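Local coordinates for protein nicking enzyme (Staphylococcus aureus, PDB 4HT4) that probably nicks plasmid DNA at its transfer origin to start conjugative spread of antibiotic resistance, this chain being its N-terminal DNA-bound relaxase part, at residues F9-A13 against E75-Q81; S17-S22 against W68-H72. The protein carries 1 engineered substitution. All blocks are in the same frame, centred on the assembly; numbering follows the deposited sequence.

How the contacts relate
Both contacts tie an early part of the chain to the helix 64-74 and strand 81-89 region, and they illustrate how a DNA-binding edge and a neighbouring helix pair differ in chemistry. Contact 1 joins the end of edge strand 5-11 to the loop entering strand 81-89, against the DNA, through backbone carbonyls, a lysine and base-reading groups. Contact 2, nested within the chain loop that contact 1 closes, sets helix 18-26 against helix 64-74, small side chains meeting an indole and an imidazole. Both are partly buried, but contact 1 is centred about 17 Å from the chain's centre and has two exposed residues; contact 2, centred about 12 Å from it, has none, its nearest atom about 9 Å from the DNA.

Contact 1: F9-A13 against E75-Q81; sequences FVSKA and ENRKNSQ. With nucleotides of chain B.
Lys12 holds the loop 75-81 through both its backbone and its side chain. Its N donates to Ser80 O at 3.0 Å, while the aliphatic chain passes along that same carbonyl oxygen and, bent at chi3 (62°), brings NZ to Arg77 O at 2.6 Å. NZ also bonds Glu75 O; the ammonium thereby lies between two carbonyls of the turn, the second bond being weak. Nearer the strand, Ser11 and Gln81 form an antiparallel non-hydrogen-bonded pair, and Ser11 OG, which also bonds a DNA phosphate, accepts from Ala13 N in an ST turn.

Phe9 and Gln81 share one adenine: N7 of DA19 of chain B lies over one face of the Phe9 ring, offset toward its rim, with Phe9 CE2 3.4 Å from N9. The Gln81 amide plane is turned 24° from the ring. Extended beyond CG, Gln81 donates from NE2 to N7 of DA19 at 3.0 Å and accepts from its N6 through OE1.

Backbone amides hold phosphates: Gln81 N reaches OP1 of DG17 of chain B at 2.6 Å, and Lys78 N reaches OP1 of DC7. The bidentate glutamine-adenine pair is a classic way of reading a base, consistent with sequence-specific recognition by this MobA/MobL relaxase where edge strand 5-11 meets the start of strand 81-89.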
loop_
_atom_site.group_PDB
_atom_site.type_symbol
_atom_site.label_atom_id
_atom_site.label_comp_id
_atom_site.label_asym_id
_atom_site.label_seq_id
_atom_site.Cartn_x
_atom_site.Cartn_y
_atom_site.Cartn_z
ATOM N N PHE A 9 7.181 2.265 7.653
ATOM C CA PHE A 9 8.054 1.317 6.971
ATOM C C PHE A 9 7.894 -0.089 7.531
ATOM O O PHE A 9 7.656 -0.266 8.726
ATOM C CB PHE A 9 9.519 1.738 7.108
ATOM C CG PHE A 9 9.874 2.973 6.332
ATOM C CD1 PHE A 9 10.207 2.888 4.992
ATOM C CD2 PHE A 9 9.886 4.214 6.943
ATOM C CE1 PHE A 9 10.539 4.020 4.272
ATOM C CE2 PHE A 9 10.217 5.350 6.227
ATOM C CZ PHE A 9 10.544 5.252 4.891
ATOM N N VAL A 10 8.039 -1.084 6.664
ATOM C CA VAL A 10 8.042 -2.478 7.086
ATOM C C VAL A 10 9.472 -2.999 7.063
ATOM O O VAL A 10 10.012 -3.312 6.002
ATOM C CB VAL A 10 7.168 -3.345 6.171
ATOM C CG1 VAL A 10 7.148 -4.782 6.667
ATOM C CG2 VAL A 10 5.761 -2.783 6.104
ATOM N N SER A 11 10.084 -3.088 8.240
ATOM C CA SER A 11 11.503 -3.409 8.340
ATOM C C SER A 11 11.758 -4.784 8.945
ATOM O O SER A 11 11.086 -5.192 9.891
ATOM C CB SER A 11 12.228 -2.342 9.158
ATOM O OG SER A 11 13.589 -2.683 9.349
ATOM N N LYS A 12 12.744 -5.487 8.397
ATOM C CA LYS A 12 13.128 -6.800 8.901
ATOM C C LYS A 12 13.936 -6.676 10.185
ATOM O O LYS A 12 14.137 -7.657 10.900
ATOM C CB LYS A 12 13.935 -7.559 7.849
ATOM C CG LYS A 12 13.144 -7.919 6.607
ATOM C CD LYS A 12 14.056 -8.462 5.520
ATOM C CE LYS A 12 14.756 -9.730 5.964
ATOM N NZ LYS A 12 15.794 -10.146 4.979
ATOM N N ALA A 13 14.398 -5.463 10.472
ATOM C CA ALA A 13 15.163 -5.205 11.685
ATOM C C ALA A 13 14.272 -5.315 12.918
ATOM O O ALA A 13 14.764 -5.416 14.042
ATOM C CB ALA A 13 15.812 -3.837 11.619
ATOM N N GLU A 75 15.740 -7.551 -1.093
ATOM C CA GLU A 75 15.984 -7.133 0.282
ATOM C C GLU A 75 16.735 -8.201 1.066
ATOM O O GLU A 75 16.326 -8.582 2.164
ATOM C CB GLU A 75 14.663 -6.818 0.981
ATOM C CG GLU A 75 14.316 -5.341 1.021
ATOM C CD GLU A 75 14.052 -4.757 -0.353
ATOM O OE1 GLU A 75 14.185 -3.528 -0.508
ATOM O OE2 GLU A 75 13.702 -5.518 -1.275
ATOM N N ASN A 76 17.841 -8.675 0.500
ATOM C CA ASN A 76 18.620 -9.743 1.113
ATOM C C ASN A 76 19.532 -9.253 2.233
ATOM O O ASN A 76 20.741 -9.479 2.200
ATOM C CB ASN A 76 19.447 -10.474 0.053
ATOM N N ARG A 77 18.950 -8.581 3.220
ATOM C CA ARG A 77 19.696 -8.134 4.391
ATOM C C ARG A 77 18.894 -8.409 5.658
ATOM O O ARG A 77 17.667 -8.486 5.616
ATOM C CB ARG A 77 20.031 -6.645 4.292
ATOM C CG ARG A 77 20.982 -6.288 3.163
ATOM C CD ARG A 77 21.510 -4.875 3.322
ATOM N NE ARG A 77 22.440 -4.508 2.258
ATOM C CZ ARG A 77 23.185 -3.409 2.268
ATOM N NH1 ARG A 77 23.114 -2.569 3.292
ATOM N NH2 ARG A 77 24.006 -3.149 1.259
ATOM N N LYS A 78 19.587 -8.551 6.783
ATOM C CA LYS A 78 18.925 -8.884 8.040
ATOM C C LYS A 78 18.224 -7.672 8.651
ATOM O O LYS A 78 17.462 -7.804 9.608
ATOM C CB LYS A 78 19.919 -9.477 9.039
ATOM C CG LYS A 78 20.857 -8.462 9.665
ATOM C CD LYS A 78 21.736 -9.117 10.716
ATOM C CE LYS A 78 22.519 -8.079 11.498
ATOM N NZ LYS A 78 23.410 -8.702 12.517
ATOM N N ASN A 79 18.486 -6.496 8.092
ATOM C CA ASN A 79 17.858 -5.270 8.569
ATOM C C ASN A 79 17.153 -4.522 7.444
ATOM O O ASN A 79 16.754 -3.368 7.605
ATOM C CB ASN A 79 18.891 -4.363 9.240
ATOM C CG ASN A 79 20.044 -4.012 8.320
ATOM O OD1 ASN A 79 20.315 -4.713 7.345
ATOM N ND2 ASN A 79 20.735 -2.921 8.631
ATOM N N SER A 80 16.994 -5.198 6.311
ATOM C CA SER A 80 16.423 -4.596 5.111
ATOM C C SER A 80 14.961 -4.200 5.277
ATOM O O SER A 80 14.139 -4.992 5.737
ATOM C CB SER A 80 16.557 -5.555 3.928
ATOM O OG SER A 80 17.402 -5.018 2.927
ATOM N N GLN A 81 14.645 -2.966 4.894
ATOM C CA GLN A 81 13.264 -2.514 4.830
ATOM C C GLN A 81 12.653 -3.064 3.550
ATOM O O GLN A 81 13.126 -2.765 2.454
ATOM C CB GLN A 81 13.201 -0.988 4.829
ATOM C CG GLN A 81 13.792 -0.338 6.068
ATOM C CD GLN A 81 13.733 1.175 6.009
ATOM O OE1 GLN A 81 13.555 1.758 4.940
ATOM N NE2 GLN A 81 13.877 1.819 7.161
ATOM P P DA B 19 13.328 4.790 12.826
ATOM O OP1 DA B 19 13.109 5.111 14.255
ATOM O OP2 DA B 19 12.853 3.499 12.282
ATOM O "O5'" DA B 19 12.696 5.949 11.923
ATOM C "C5'" DA B 19 12.956 7.315 12.215
ATOM C "C4'" DA B 19 12.321 8.224 11.175
ATOM O "O4'" DA B 19 12.996 8.059 9.902
ATOM C "C3'" DA B 19 10.840 7.977 10.912
ATOM O "O3'" DA B 19 10.173 9.215 10.727
ATOM C "C2'" DA B 19 10.836 7.165 9.621
ATOM C "C1'" DA B 19 12.067 7.704 8.901
ATOM N N9 DA B 19 12.698 6.714 8.035
ATOM C C8 DA B 19 12.952 5.408 8.343
ATOM N N7 DA B 19 13.531 4.744 7.373
ATOM C C5 DA B 19 13.668 5.681 6.361
ATOM C C6 DA B 19 14.210 5.603 5.063
ATOM N N6 DA B 19 14.737 4.485 4.550
ATOM N N1 DA B 19 14.189 6.726 4.314
ATOM C C2 DA B 19 13.662 7.845 4.829
ATOM N N3 DA B 19 13.124 8.036 6.033
ATOM C C4 DA B 19 13.160 6.904 6.753
ATOM P P DG B 17 17.281 -0.316 3.643
ATOM O OP1 DG B 17 16.467 -1.553 3.658
ATOM O OP2 DG B 17 16.763 0.894 2.967
ATOM O "O5'" DG B 17 17.651 0.059 5.154
ATOM C "C5'" DG B 17 18.135 -0.954 6.025
ATOM C "C4'" DG B 17 18.296 -0.467 7.458
ATOM O "O4'" DG B 17 19.338 0.536 7.530
ATOM C "C3'" DG B 17 17.073 0.172 8.104
ATOM O "O3'" DG B 17 17.094 -0.097 9.499
ATOM C "C2'" DG B 17 17.284 1.657 7.827
ATOM C "C1'" DG B 17 18.798 1.767 7.969
ATOM N N9 DG B 17 19.394 2.795 7.130
ATOM C C8 DG B 17 19.080 3.063 5.823
ATOM N N7 DG B 17 19.782 4.034 5.317
ATOM C C5 DG B 17 20.618 4.433 6.352
ATOM C C6 DG B 17 21.599 5.452 6.385
ATOM O O6 DG B 17 21.936 6.227 5.476
ATOM N N1 DG B 17 22.213 5.521 7.633
ATOM C C2 DG B 17 21.915 4.713 8.706
ATOM N N2 DG B 17 22.619 4.935 9.826
ATOM N N3 DG B 17 20.997 3.755 8.687
ATOM C C4 DG B 17 20.392 3.676 7.478
ATOM P P DC B 7 23.666 -8.515 6.197
ATOM O OP1 DC B 7 22.297 -8.869 6.632
ATOM O OP2 DC B 7 24.833 -9.125 6.877
ATOM O "O5'" DC B 7 23.795 -8.812 4.631
ATOM C "C5'" DC B 7 25.065 -8.746 3.999
ATOM C "C4'" DC B 7 25.017 -7.879 2.754
ATOM O "O4'" DC B 7 25.632 -6.606 3.063
ATOM C "C3'" DC B 7 25.754 -8.459 1.551
ATOM O "O3'" DC B 7 24.809 -8.884 0.572
ATOM C "C2'" DC B 7 26.634 -7.331 1.015
ATOM C "C1'" DC B 7 26.478 -6.185 2.012
ATOM N N1 DC B 7 27.763 -5.735 2.620
ATOM C C2 DC B 7 28.640 -4.931 1.887
ATOM O O2 DC B 7 28.338 -4.605 0.734
ATOM N N3 DC B 7 29.800 -4.530 2.462
ATOM C C4 DC B 7 30.092 -4.898 3.710
ATOM N N4 DC B 7 31.247 -4.480 4.235
ATOM C C5 DC B 7 29.212 -5.718 4.474
ATOM C C6 DC B 7 28.070 -6.107 3.895
#

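Contact 2: S17-S22 against W68-H72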
loop_
_atom_site.group_PDB
_atom_site.type_symbol
_atom_site.label_atom_id
_atom_site.label_comp_id
_atom_site.label_asym_id
_atom_site.label_seq_id
_atom_site.Cartn_x
_atom_site.Cartn_y
_atom_site.Cartn_z
ATOM N N SER A 17 7.798 -8.926 8.047
ATOM C CA SER A 17 7.918 -9.617 6.773
ATOM C C SER A 17 6.885 -9.112 5.774
ATOM O O SER A 17 5.750 -8.800 6.139
ATOM C CB SER A 17 7.762 -11.126 6.966
ATOM O OG SER A 17 7.669 -11.791 5.717
ATOM N N ALA A 18 7.289 -9.034 4.512
ATOM C CA ALA A 18 6.391 -8.614 3.445
ATOM C C ALA A 18 5.382 -9.713 3.135
ATOM O O ALA A 18 4.235 -9.435 2.787
ATOM C CB ALA A 18 7.181 -8.249 2.202
ATOM N N THR A 19 5.818 -10.963 3.262
ATOM C CA THR A 19 4.946 -12.106 3.018
ATOM C C THR A 19 3.926 -12.257 4.139
ATOM O O THR A 19 2.788 -12.659 3.905
ATOM C CB THR A 19 5.746 -13.413 2.881
ATOM O OG1 THR A 19 6.615 -13.564 4.010
ATOM C CG2 THR A 19 6.576 -13.397 1.608
ATOM N N ALA A 20 4.345 -11.934 5.358
ATOM C CA ALA A 20 3.455 -11.993 6.511
ATOM C C ALA A 20 2.397 -10.895 6.443
ATOM O O ALA A 20 1.214 -11.149 6.668
ATOM C CB ALA A 20 4.249 -11.887 7.800
ATOM N N LYS A 21 2.830 -9.675 6.136
ATOM C CA LYS A 21 1.923 -8.536 6.031
ATOM C C LYS A 21 0.924 -8.694 4.890
ATOM O O LYS A 21 -0.262 -8.407 5.054
ATOM C CB LYS A 21 2.707 -7.233 5.865
ATOM C CG LYS A 21 3.032 -6.541 7.174
ATOM C CD LYS A 21 1.766 -6.059 7.864
ATOM C CE LYS A 21 2.069 -5.520 9.251
ATOM N NZ LYS A 21 3.106 -4.454 9.212
ATOM N N SER A 22 1.405 -9.150 3.738
ATOM C CA SER A 22 0.546 -9.337 2.575
ATOM C C SER A 22 -0.497 -10.417 2.832
ATOM O O SER A 22 -1.612 -10.348 2.320
ATOM C CB SER A 22 1.373 -9.692 1.341
ATOM O OG SER A 22 2.120 -10.875 1.553
ATOM N N TRP A 68 6.113 -10.457 -3.396
ATOM C CA TRP A 68 6.822 -10.217 -2.143
ATOM C C TRP A 68 7.998 -11.162 -1.908
ATOM O O TRP A 68 8.846 -10.901 -1.054
ATOM C CB TRP A 68 5.849 -10.230 -0.965
ATOM C CG TRP A 68 4.774 -9.207 -1.125
ATOM C CD1 TRP A 68 3.450 -9.438 -1.353
ATOM C CD2 TRP A 68 4.934 -7.783 -1.104
ATOM N NE1 TRP A 68 2.773 -8.248 -1.458
ATOM C CE2 TRP A 68 3.663 -7.216 -1.311
ATOM C CE3 TRP A 68 6.030 -6.932 -0.923
ATOM C CZ2 TRP A 68 3.454 -5.841 -1.341
ATOM C CZ3 TRP A 68 5.821 -5.567 -0.954
ATOM C CH2 TRP A 68 4.544 -5.035 -1.161
ATOM N N ASN A 69 8.050 -12.256 -2.662
ATOM C CA ASN A 69 9.233 -13.105 -2.662
ATOM C C ASN A 69 10.305 -12.486 -3.544
ATOM O O ASN A 69 11.496 -12.563 -3.245
ATOM C CB ASN A 69 8.904 -14.519 -3.144
ATOM C CG ASN A 69 8.201 -15.345 -2.088
ATOM O OD1 ASN A 69 8.839 -15.918 -1.205
ATOM N ND2 ASN A 69 6.879 -15.410 -2.174
ATOM N N LYS A 70 9.867 -11.868 -4.636
ATOM C CA LYS A 70 10.767 -11.148 -5.524
ATOM C C LYS A 70 11.335 -9.936 -4.796
ATOM O O LYS A 70 12.483 -9.553 -5.009
ATOM C CB LYS A 70 10.029 -10.707 -6.787
ATOM C CG LYS A 70 10.919 -10.078 -7.846
ATOM C CD LYS A 70 11.823 -11.115 -8.494
ATOM C CE LYS A 70 12.630 -10.506 -9.628
ATOM N NZ LYS A 70 13.492 -11.516 -10.301
ATOM N N VAL A 71 10.517 -9.340 -3.933
ATOM C CA VAL A 71 10.947 -8.207 -3.122
ATOM C C VAL A 71 11.937 -8.656 -2.054
ATOM O O VAL A 71 12.995 -8.052 -1.888
ATOM C CB VAL A 71 9.752 -7.499 -2.458
ATOM C CG1 VAL A 71 10.234 -6.480 -1.439
ATOM C CG2 VAL A 71 8.884 -6.830 -3.510
ATOM N N HIS A 72 11.592 -9.724 -1.339
ATOM C CA HIS A 72 12.477 -10.288 -0.323
ATOM C C HIS A 72 13.827 -10.676 -0.913
ATOM O O HIS A 72 14.851 -10.624 -0.232
ATOM C CB HIS A 72 11.831 -11.509 0.333
ATOM C CG HIS A 72 10.964 -11.177 1.506
ATOM N ND1 HIS A 72 10.077 -12.080 2.053
ATOM C CD2 HIS A 72 10.854 -10.048 2.244
ATOM C CE1 HIS A 72 9.455 -11.518 3.074
ATOM N NE2 HIS A 72 9.908 -10.285 3.211
#
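His72 and Trp68, one helical turn apart, meet the first turn of helix 18-26. The imidazole accepts at NE2 from Ala18 N at 3.2 Å, the donor lying 28° out of the ring plane, which gives an amide of the helix's first turn a side-chain acceptor. Ser17 OG sits in plane at the ring edge, 3.2 Å from His72 CE1, and the methyl CG2 of Thr19 rests near CE1 and ND1. Ala18 CB fits between the two aromatic groups, 3.5 Å from His72 NE2 and 3.6 Å from Trp68 CE3. Farther along, Ser22 CB approaches Trp68 CD1 at 3.4 Å, while Ala18 O stands over one face of the indole.

The pairing is a close-to-antiparallel helix packing: the axes of 18-22 and 68-72 run at 155° to each other, N-to-C, and pass 9.8 Å apart at closest approach. Both helices lie on the five-stranded antiparallel sheet: Ala18 and His72 touch Val82, and Trp68 touches Ala83 and Leu134.

Behind this first shell, Ser17 acts as N-cap. Its OG, set anti to the backbone N (chi1 171°), receives weak bonds from Thr19 N and Ala20 N. Thr19 OG1 bonds Asp32 OD2, a residue His72 touches as well. Trp68 NE1 bonds Asp118 OD2, which probably helps set the rotation of the indole, and Asn69 is held by Glu65 O, Lys31 O and Phe33 N.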